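Local coordinates for protein NADPH-ferredoxin reductase FprA (Mycobacterium tuberculosis, PDB 1LQT) that transfers electrons between NADPH and ferredoxin through a bound FAD and may supply electrons to P450 systems, at residues 151-156 with 320-325; 198-203 with 302-307; 268-273 with 287-292. All coordinates share one frame; numbering follows the deposited sequence.

Interaction 1: 151-156 with 320-325. With ODP (4-oxo-nicotinamide-adenine dinucleotide phosphate), chain I.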
# COMPACT_ATOMS: atom_id res chain seq x y z
N VAL A 151 13.19 -14.90 -5.07
CA VAL A 151 12.45 -14.63 -6.30
C VAL A 151 11.28 -13.73 -5.94
O VAL A 151 10.55 -14.00 -5.01
CB VAL A 151 12.00 -15.93 -6.92
CG1 VAL A 151 11.08 -15.68 -8.10
CG2 VAL A 151 13.21 -16.76 -7.38
N VAL A 152 11.13 -12.67 -6.72
CA VAL A 152 10.03 -11.73 -6.60
C VAL A 152 9.22 -11.80 -7.87
O VAL A 152 9.73 -11.63 -8.96
CB VAL A 152 10.53 -10.30 -6.36
CG1 VAL A 152 9.35 -9.33 -6.26
CG2 VAL A 152 11.38 -10.20 -5.10
N ILE A 153 7.93 -12.07 -7.72
CA ILE A 153 7.01 -12.15 -8.86
C ILE A 153 6.32 -10.80 -9.04
O ILE A 153 5.77 -10.29 -8.08
CB ILE A 153 5.96 -13.24 -8.68
CG1 ILE A 153 6.57 -14.58 -8.29
CG2 ILE A 153 5.10 -13.34 -9.93
CD1 ILE A 153 7.58 -15.15 -9.25
N GLY A 154 6.36 -10.25 -10.24
CA GLY A 154 5.65 -9.04 -10.57
C GLY A 154 6.55 -7.96 -11.12
O GLY A 154 7.76 -7.97 -10.91
N ASN A 155 5.94 -7.02 -11.82
CA ASN A 155 6.64 -5.93 -12.49
C ASN A 155 6.04 -4.57 -12.16
O ASN A 155 6.00 -3.69 -13.02
CB ASN A 155 6.69 -6.14 -14.01
CG ASN A 155 7.84 -7.03 -14.53
OD1 ASN A 155 7.90 -7.18 -15.74
ND2 ASN A 155 8.69 -7.58 -13.68
N GLY A 156 5.61 -4.39 -10.92
CA GLY A 156 5.25 -3.08 -10.42
C GLY A 156 6.31 -2.53 -9.49
O GLY A 156 7.28 -3.21 -9.13
N ARG A 320 5.52 -12.80 -3.72
CA ARG A 320 4.61 -12.42 -4.80
C ARG A 320 4.25 -10.95 -4.64
O ARG A 320 3.66 -10.55 -3.64
CB ARG A 320 3.38 -13.32 -4.88
CG ARG A 320 2.46 -13.28 -3.66
CD ARG A 320 1.26 -14.18 -3.81
NE ARG A 320 0.44 -14.19 -2.61
CZ ARG A 320 0.67 -14.95 -1.57
NH1 ARG A 320 1.70 -15.79 -1.49
NH2 ARG A 320 -0.16 -14.90 -0.55
N SER A 321 4.61 -10.14 -5.62
CA SER A 321 4.24 -8.73 -5.68
C SER A 321 3.32 -8.53 -6.87
O SER A 321 3.65 -7.85 -7.83
CB SER A 321 5.48 -7.84 -5.70
OG SER A 321 5.08 -6.49 -5.51
N VAL A 322 2.17 -9.17 -6.78
CA VAL A 322 1.23 -9.20 -7.88
C VAL A 322 -0.01 -8.39 -7.58
O VAL A 322 -1.07 -8.60 -8.18
CB VAL A 322 0.96 -10.60 -8.42
CG1 VAL A 322 2.25 -11.22 -8.89
CG2 VAL A 322 0.28 -11.52 -7.39
N GLY A 323 0.13 -7.46 -6.65
CA GLY A 323 -0.92 -6.52 -6.30
C GLY A 323 -1.44 -6.71 -4.91
O GLY A 323 -1.50 -7.82 -4.38
N TYR A 324 -1.80 -5.59 -4.31
CA TYR A 324 -2.59 -5.57 -3.08
C TYR A 324 -4.05 -5.91 -3.46
O TYR A 324 -4.39 -5.96 -4.63
CB TYR A 324 -2.48 -4.21 -2.39
CG TYR A 324 -1.19 -4.03 -1.61
CD1 TYR A 324 0.08 -4.24 -2.15
CD2 TYR A 324 -1.24 -3.60 -0.29
CE1 TYR A 324 1.23 -4.10 -1.38
CE2 TYR A 324 -0.09 -3.43 0.49
CZ TYR A 324 1.13 -3.70 -0.05
OH TYR A 324 2.29 -3.57 0.66
N ARG A 325 -4.90 -6.09 -2.46
CA ARG A 325 -6.26 -6.52 -2.66
C ARG A 325 -7.13 -6.05 -1.50
O ARG A 325 -6.76 -6.20 -0.35
CB ARG A 325 -6.31 -8.05 -2.78
CG ARG A 325 -7.68 -8.62 -3.04
CD ARG A 325 -7.61 -10.10 -3.35
NE ARG A 325 -8.89 -10.75 -3.15
CZ ARG A 325 -9.95 -10.60 -3.92
NH1 ARG A 325 -9.90 -9.87 -5.04
NH2 ARG A 325 -11.08 -11.18 -3.56
O1X ODP I . 0.87 -8.42 -16.56
P2B ODP I . 0.50 -7.41 -15.53
O2X ODP I . 0.72 -5.97 -15.96
O3X ODP I . -0.91 -7.61 -14.98
O2B ODP I . 1.54 -7.71 -14.33
C2B ODP I . 1.33 -7.26 -13.00
C3B ODP I . 2.19 -6.09 -12.57
O3B ODP I . 3.50 -6.24 -13.09
C1B ODP I . 1.75 -8.32 -12.05
N9A ODP I . 0.91 -9.48 -11.94
C8A ODP I . -0.42 -9.54 -11.59
N7A ODP I . -0.85 -10.78 -11.52
C5A ODP I . 0.22 -11.58 -11.84
C4A ODP I . 1.32 -10.76 -12.11
N3A ODP I . 2.56 -11.20 -12.44
C2A ODP I . 2.66 -12.54 -12.51
N1A ODP I . 1.65 -13.42 -12.25
C6A ODP I . 0.41 -12.94 -11.91
N6A ODP I . -0.53 -13.85 -11.60
O4B ODP I . 1.79 -7.64 -10.81
C4B ODP I . 2.25 -6.30 -11.05
C5B ODP I . 1.38 -5.34 -10.29
O5B ODP I . 1.96 -4.06 -10.40
PA ODP I . 1.14 -2.79 -9.90
O1A ODP I . 1.92 -1.60 -10.24
O2A ODP I . -0.27 -2.85 -10.37
O3 ODP I . 1.06 -3.04 -8.33
PN ODP I . 2.11 -2.79 -7.12
O1N ODP I . 3.50 -3.08 -7.55
O2N ODP I . 1.51 -3.53 -5.99
O5D ODP I . 2.03 -1.24 -6.88
C5D ODP I . 0.78 -0.66 -6.43
C4D ODP I . 0.79 0.82 -6.73
O4D ODP I . 1.63 1.54 -5.84
C1D ODP I . 2.56 2.32 -6.60
C2D ODP I . 2.63 1.66 -7.91
O2D ODP I . 3.27 2.37 -8.91
C3D ODP I . 1.27 1.12 -8.15
O3D ODP I . 0.49 2.15 -8.73
N1N ODP I . 3.75 2.61 -5.87
C2N ODP I . 4.49 3.74 -6.26
C3N ODP I . 5.79 3.82 -5.88
C7N ODP I . 6.50 5.08 -6.39
N7N ODP I . 7.76 5.18 -6.06
O7N ODP I . 5.85 5.88 -7.10
C4N ODP I . 6.46 2.83 -5.14
O99 ODP I . 7.69 2.87 -4.84
C5N ODP I . 5.66 1.65 -4.77
C6N ODP I . 4.31 1.56 -5.17
O HOH W 1 4.85 -5.37 -8.13

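Interaction 2: 198-203 with 302-307. With ODP (4-oxo-nicotinamide-adenine dinucleotide phosphate), chain I.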
# COMPACT_ATOMS: atom_id res chain seq x y z
N GLY A 198 8.68 -11.12 -14.38
CA GLY A 198 7.53 -10.49 -14.99
C GLY A 198 6.90 -11.40 -16.02
O GLY A 198 7.58 -11.93 -16.87
N ARG A 199 5.57 -11.51 -15.99
CA ARG A 199 4.86 -12.40 -16.89
C ARG A 199 4.76 -11.87 -18.31
O ARG A 199 4.80 -12.67 -19.26
CB ARG A 199 3.49 -12.79 -16.33
CG ARG A 199 2.48 -11.66 -16.19
CD ARG A 199 1.13 -12.18 -15.81
NE ARG A 199 0.22 -11.08 -15.55
CZ ARG A 199 -1.00 -11.26 -15.08
NH1 ARG A 199 -1.44 -12.49 -14.85
NH2 ARG A 199 -1.78 -10.23 -14.85
N ARG A 200 4.59 -10.56 -18.45
CA ARG A 200 4.60 -9.91 -19.75
C ARG A 200 5.99 -9.36 -20.01
O ARG A 200 6.95 -9.79 -19.40
CB ARG A 200 3.44 -8.93 -19.90
CG ARG A 200 2.08 -9.62 -19.83
CD ARG A 200 0.92 -8.76 -20.23
NE ARG A 200 0.72 -7.67 -19.28
CZ ARG A 200 0.06 -6.56 -19.56
NH1 ARG A 200 -0.45 -6.34 -20.76
NH2 ARG A 200 -0.04 -5.62 -18.64
N GLY A 201 6.11 -8.48 -21.00
CA GLY A 201 7.40 -7.96 -21.40
C GLY A 201 7.72 -6.62 -20.82
O GLY A 201 6.93 -6.00 -20.09
N PRO A 202 8.90 -6.11 -21.15
CA PRO A 202 9.31 -4.81 -20.63
C PRO A 202 8.33 -3.68 -20.97
O PRO A 202 8.18 -2.77 -20.15
CB PRO A 202 10.68 -4.60 -21.29
CG PRO A 202 11.18 -5.97 -21.54
CD PRO A 202 9.98 -6.76 -21.92
N LEU A 203 7.70 -3.73 -22.15
CA LEU A 203 6.80 -2.64 -22.50
C LEU A 203 5.53 -2.65 -21.66
O LEU A 203 4.82 -1.64 -21.62
CB LEU A 203 6.41 -2.66 -23.98
CG LEU A 203 7.53 -2.62 -25.01
CD1 LEU A 203 6.96 -2.37 -26.38
CD2 LEU A 203 8.51 -1.54 -24.63
N VAL A 302 -1.81 -6.80 -25.32
CA VAL A 302 -1.24 -8.10 -25.40
C VAL A 302 -1.28 -8.71 -23.98
O VAL A 302 -1.20 -8.09 -22.90
CB VAL A 302 0.18 -8.21 -26.12
CG1 VAL A 302 0.12 -7.78 -27.57
CG2 VAL A 302 1.22 -7.44 -25.35
N ALA A 303 -1.45 -9.99 -24.07
CA ALA A 303 -1.51 -10.88 -22.96
C ALA A 303 -0.39 -11.91 -23.06
O ALA A 303 0.07 -12.22 -24.14
CB ALA A 303 -2.82 -11.59 -23.01
N ALA A 304 0.03 -12.45 -21.92
CA ALA A 304 0.98 -13.54 -21.88
C ALA A 304 0.29 -14.85 -22.18
O ALA A 304 -0.76 -15.15 -21.62
CB ALA A 304 1.60 -13.62 -20.48
N LYS A 305 0.89 -15.66 -23.04
CA LYS A 305 0.44 -17.01 -23.35
C LYS A 305 1.57 -18.00 -23.04
O LYS A 305 2.68 -17.87 -23.54
CB LYS A 305 0.03 -17.14 -24.81
CG LYS A 305 -0.45 -18.48 -25.23
CD LYS A 305 -0.90 -18.50 -26.69
CE LYS A 305 -1.45 -19.86 -27.12
NZ LYS A 305 -1.46 -19.95 -28.61
N ASP A 306 1.27 -18.96 -22.20
CA ASP A 306 2.23 -20.00 -21.82
C ASP A 306 2.69 -20.81 -23.03
O ASP A 306 1.86 -21.31 -23.79
CB ASP A 306 1.55 -20.89 -20.80
CG ASP A 306 2.39 -22.03 -20.31
OD1 ASP A 306 3.64 -21.89 -20.25
OD2 ASP A 306 1.83 -23.07 -19.92
N THR A 307 4.00 -20.96 -23.17
CA THR A 307 4.56 -21.86 -24.19
C THR A 307 4.54 -23.32 -23.79
O THR A 307 4.72 -24.18 -24.65
CB THR A 307 6.04 -21.57 -24.44
OG1 THR A 307 6.80 -21.78 -23.23
CG2 THR A 307 6.25 -20.18 -24.93
O1X ODP I . 0.87 -8.42 -16.56
P2B ODP I . 0.50 -7.41 -15.53
O2X ODP I . 0.72 -5.97 -15.96
O3X ODP I . -0.91 -7.61 -14.98
O2B ODP I . 1.54 -7.71 -14.33
C2B ODP I . 1.33 -7.26 -13.00
C3B ODP I . 2.19 -6.09 -12.57
O3B ODP I . 3.50 -6.24 -13.09
C1B ODP I . 1.75 -8.32 -12.05
N9A ODP I . 0.91 -9.48 -11.94
C8A ODP I . -0.42 -9.54 -11.59
N7A ODP I . -0.85 -10.78 -11.52
C5A ODP I . 0.22 -11.58 -11.84
C4A ODP I . 1.32 -10.76 -12.11
N3A ODP I . 2.56 -11.20 -12.44
C2A ODP I . 2.66 -12.54 -12.51
N1A ODP I . 1.65 -13.42 -12.25
C6A ODP I . 0.41 -12.94 -11.91
N6A ODP I . -0.53 -13.85 -11.60
O4B ODP I . 1.79 -7.64 -10.81
C4B ODP I . 2.25 -6.30 -11.05
C5B ODP I . 1.38 -5.34 -10.29
O5B ODP I . 1.96 -4.06 -10.40
PA ODP I . 1.14 -2.79 -9.90
O1A ODP I . 1.92 -1.60 -10.24
O2A ODP I . -0.27 -2.85 -10.37
O3 ODP I . 1.06 -3.04 -8.33
PN ODP I . 2.11 -2.79 -7.12
O1N ODP I . 3.50 -3.08 -7.55
O2N ODP I . 1.51 -3.53 -5.99
O5D ODP I . 2.03 -1.24 -6.88
C5D ODP I . 0.78 -0.66 -6.43
C4D ODP I . 0.79 0.82 -6.73
O4D ODP I . 1.63 1.54 -5.84
C1D ODP I . 2.56 2.32 -6.60
C2D ODP I . 2.63 1.66 -7.91
O2D ODP I . 3.27 2.37 -8.91
C3D ODP I . 1.27 1.12 -8.15
O3D ODP I . 0.49 2.15 -8.73
N1N ODP I . 3.75 2.61 -5.87
C2N ODP I . 4.49 3.74 -6.26
C3N ODP I . 5.79 3.82 -5.88
C7N ODP I . 6.50 5.08 -6.39
N7N ODP I . 7.76 5.18 -6.06
O7N ODP I . 5.85 5.88 -7.10
C4N ODP I . 6.46 2.83 -5.14
O99 ODP I . 7.69 2.87 -4.84
C5N ODP I . 5.66 1.65 -4.77
C6N ODP I . 4.31 1.56 -5.17

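Interaction 3: 268-273 with 287-292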
# COMPACT_ATOMS: atom_id res chain seq x y z
N VAL A 268 18.31 -9.42 -10.75
CA VAL A 268 18.14 -9.92 -12.11
C VAL A 268 16.70 -9.72 -12.56
O VAL A 268 15.77 -10.05 -11.83
CB VAL A 268 18.44 -11.45 -12.14
CG1 VAL A 268 18.26 -12.01 -13.53
CG2 VAL A 268 19.83 -11.76 -11.63
N PHE A 269 16.52 -9.19 -13.77
CA PHE A 269 15.18 -9.05 -14.36
C PHE A 269 14.97 -10.11 -15.43
O PHE A 269 15.72 -10.19 -16.38
CB PHE A 269 15.00 -7.68 -15.00
CG PHE A 269 14.88 -6.54 -14.00
CD1 PHE A 269 16.00 -6.02 -13.40
CD2 PHE A 269 13.66 -6.02 -13.67
CE1 PHE A 269 15.90 -4.98 -12.49
CE2 PHE A 269 13.54 -5.00 -12.76
CZ PHE A 269 14.66 -4.48 -12.17
N ARG A 270 13.90 -10.88 -15.25
CA ARG A 270 13.43 -11.87 -16.22
C ARG A 270 12.01 -11.49 -16.63
O ARG A 270 11.17 -11.31 -15.78
CB ARG A 270 13.41 -13.24 -15.58
CG ARG A 270 14.77 -13.86 -15.38
CD ARG A 270 15.37 -14.50 -16.60
NE ARG A 270 14.53 -15.55 -17.18
CZ ARG A 270 14.47 -16.82 -16.79
NH1 ARG A 270 15.21 -17.32 -15.81
NH2 ARG A 270 13.68 -17.65 -17.44
N PHE A 271 11.78 -11.31 -17.91
CA PHE A 271 10.48 -11.01 -18.44
C PHE A 271 9.92 -12.24 -19.14
O PHE A 271 10.58 -13.26 -19.29
CB PHE A 271 10.52 -9.81 -19.37
CG PHE A 271 11.02 -8.55 -18.70
CD1 PHE A 271 10.14 -7.70 -18.06
CD2 PHE A 271 12.35 -8.24 -18.68
CE1 PHE A 271 10.58 -6.55 -17.45
CE2 PHE A 271 12.80 -7.10 -18.07
CZ PHE A 271 11.91 -6.24 -17.45
N LEU A 272 8.65 -12.15 -19.53
CA LEU A 272 7.95 -13.20 -20.26
C LEU A 272 8.09 -14.56 -19.54
O LEU A 272 8.28 -15.61 -20.15
CB LEU A 272 8.41 -13.29 -21.70
CG LEU A 272 8.11 -12.05 -22.51
CD1 LEU A 272 8.70 -12.10 -23.89
CD2 LEU A 272 6.61 -11.80 -22.61
N THR A 273 7.91 -14.51 -18.22
CA THR A 273 8.11 -15.67 -17.37
C THR A 273 7.03 -15.67 -16.29
O THR A 273 6.82 -14.66 -15.65
CB THR A 273 9.51 -15.66 -16.74
OG1 THR A 273 10.49 -15.59 -17.75
CG2 THR A 273 9.77 -16.91 -15.94
N ILE A 287 11.65 -23.17 -7.56
CA ILE A 287 10.48 -22.70 -8.25
C ILE A 287 10.54 -23.14 -9.69
O ILE A 287 11.58 -23.12 -10.32
CB ILE A 287 10.35 -21.15 -8.11
CG1 ILE A 287 9.01 -20.63 -8.64
CG2 ILE A 287 11.53 -20.42 -8.74
CD1 ILE A 287 8.70 -19.19 -8.27
N VAL A 288 9.37 -23.54 -10.18
CA VAL A 288 9.19 -23.89 -11.59
C VAL A 288 8.68 -22.67 -12.32
O VAL A 288 7.69 -22.07 -11.91
CB VAL A 288 8.20 -25.05 -11.76
CG1 VAL A 288 8.06 -25.45 -13.23
CG2 VAL A 288 8.64 -26.24 -10.91
N LEU A 289 9.38 -22.31 -13.40
CA LEU A 289 9.05 -21.14 -14.21
C LEU A 289 8.67 -21.60 -15.61
O LEU A 289 9.17 -22.60 -16.13
CB LEU A 289 10.28 -20.23 -14.30
CG LEU A 289 10.81 -19.72 -12.96
CD1 LEU A 289 12.10 -18.96 -13.18
CD2 LEU A 289 9.79 -18.88 -12.22
N GLY A 290 7.75 -20.84 -16.20
CA GLY A 290 7.30 -21.08 -17.56
C GLY A 290 7.52 -19.86 -18.42
O GLY A 290 7.30 -18.73 -18.00
N ARG A 291 7.94 -20.08 -19.67
CA ARG A 291 8.13 -19.00 -20.61
C ARG A 291 6.81 -18.69 -21.30
O ARG A 291 6.09 -19.59 -21.73
CB ARG A 291 9.21 -19.36 -21.64
CG ARG A 291 9.54 -18.24 -22.58
CD ARG A 291 10.69 -18.54 -23.51
NE ARG A 291 10.38 -19.54 -24.52
CZ ARG A 291 10.00 -19.29 -25.76
NH1 ARG A 291 9.78 -18.07 -26.16
NH2 ARG A 291 9.86 -20.32 -26.61
N ASN A 292 6.55 -17.40 -21.46
CA ASN A 292 5.40 -16.87 -22.16
C ASN A 292 5.80 -16.20 -23.47
O ASN A 292 6.94 -15.75 -23.62
CB ASN A 292 4.71 -15.82 -21.28
CG ASN A 292 4.26 -16.38 -19.97
OD1 ASN A 292 3.80 -17.52 -19.90
ND2 ASN A 292 4.36 -15.57 -18.91

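Interaction 1: 151-156 with 320-325
Ile153 and Val322 lie side by side and point the same way, CG2 of Ile153 meeting CG1 of Val322 at 3.7 Å. Both methyls also touch the adenine of the NADP derivative: Ile153 CG2 lies 3.6 Å from its C2A, and Val322 CG1 lies 3.4 Å from its C4A. The branched apolar residues thus lay methyls against one face of the adenine, the face away from Arg199. In Ile153 a chi1 of -50° puts CG1 beside the backbone N and CG2 anti to it, toward the ligand. Behind the pair, the backbones of Ile153 and Arg320 bridge in parallel, and Ser321 N gives a 2.7 Å hydrogen bond to Ile153 O. With no side chain, Gly154 lets its CA come up to Ser321 O in a C-H contact, and Gly156 lets O1N of the ligand approach its CA. A water accepts from Ser321 OG, donates to Ser321 O and to O1N of the ligand, and takes only a weak bond from Gly156 N. Asn155 N binds the ribose O3B at 2.9 Å, while its own ND2 turns back to Gly154 O. Ser321 packs on Val158 and Ala159 of helix 157-167, whose N-cap is Gly156. Strand, glycine-rich turn and helix make up the dinucleotide-binding motif of a Rossmann fold, here holding the NADP derivative.

Interaction 2: 198-203 with 302-307
Arg200 reaches the backbone of Val302 and the ligand's 2'-phosphate together because its chain bends at chi3 (-66°). The bend lays the edge of the guanidinium against both partners: Arg200 NH1 donates to Val302 O at 2.9 Å, nearly along the C=O axis, while Arg200 NE takes phosphate oxygen O1X and Arg200 NH2 takes O2X at 2.8 Å. Arg199 starts differently, with CG between the backbone N and the carbonyl carbon (chi1 65°), then runs extended to NE. This lays its guanidinium over the adenine, on the face opposite Ile153 and Val322, with C5A 3.4 Å above the guanidinium plane and over its centre. Arg199 NE bonds O1X at 2.9 Å and Arg199 NH2 bonds O3X at 2.8 Å. O1X is consequently gripped by both arginines, whose positive charges probably suit the anionic 2'-phosphate that distinguishes NADP from NAD. Arginine suits both places, offering several N-H groups in one plane, and at Arg199 a flat face for the adenine as well. The small side chain of Ala304 is consistent with the strand's close approach: Ala304 CB lies 3.6 Å from Arg199 O. Arg199 O also accepts from Asn292 ND2, and Arg200 touches Leu294, both on strand 286-296. The loop follows strand 193-197 of the parallel sheet and rests on strand 302-314 of the antiparallel sheet, while Pro202 and Leu203 pack against helix 243-256.

Interaction 3: 268-273 with 287-292
Thr273 and Leu289 set their side chains obliquely against each other, Thr273 CG2 meeting Leu289 CB at 3.7 Å. Thr273 suits this place because its two branches do different work: CG2, anti to the backbone N, goes to the leucine, while Thr273 OG1 (chi1 -57°) turns back to donate to Phe271 O at 2.8 Å. Arg270 brings its guanidinium obliquely to the tip of the same leucine, Arg270 NH1 lying 4.4 Å from Leu289 CD1, and its charge is met by Glu311 in a salt bridge. At the far end Leu272 and Asn292 pair chiefly through backbone: Asn292 N donates to Leu272 O at 2.8 Å. Leu272 CB lies only 3.4 Å from Asn292 O. The Asn292 amide runs past Thr273, Asn292 ND2 being 3.7 Å from Thr273 C, and bonds Ser274 OG, a polar reach that suits asparagine. Thr273 and Arg291 form an antiparallel non-hydrogen-bonded pair, flanked by a C-H contact from Thr273 CA to Gly290 O. Leu272, with positive phi (51°), lies at the turn between strands 265-270 and 273-279. Here the parallel nucleotide-binding sheet passes, through strand 265-270, into the three-stranded antiparallel sheet.

In the fold
From the N terminus, residues 151-156 leave strand 149-153 first, and interaction 1 closes the longest loop only when the chain returns at 320-325. Inside that loop, 198-203 follows strand 193-197 and waits for 302-307 to close interaction 2. Nested deeper still, interaction 3 joins 268-273 to 287-292 across a short span. The three loops nest without crossing. Interactions 1 and 2 hold opposite faces of the ligand's adenine, and interaction 2 also takes the 2'-phosphate. Interactions 2 and 3 meet where Gly198 N lies 2.9 Å from Arg270 O. These two join the parallel sheet to the antiparallel one, while interaction 1 stays at the end of the parallel sheet.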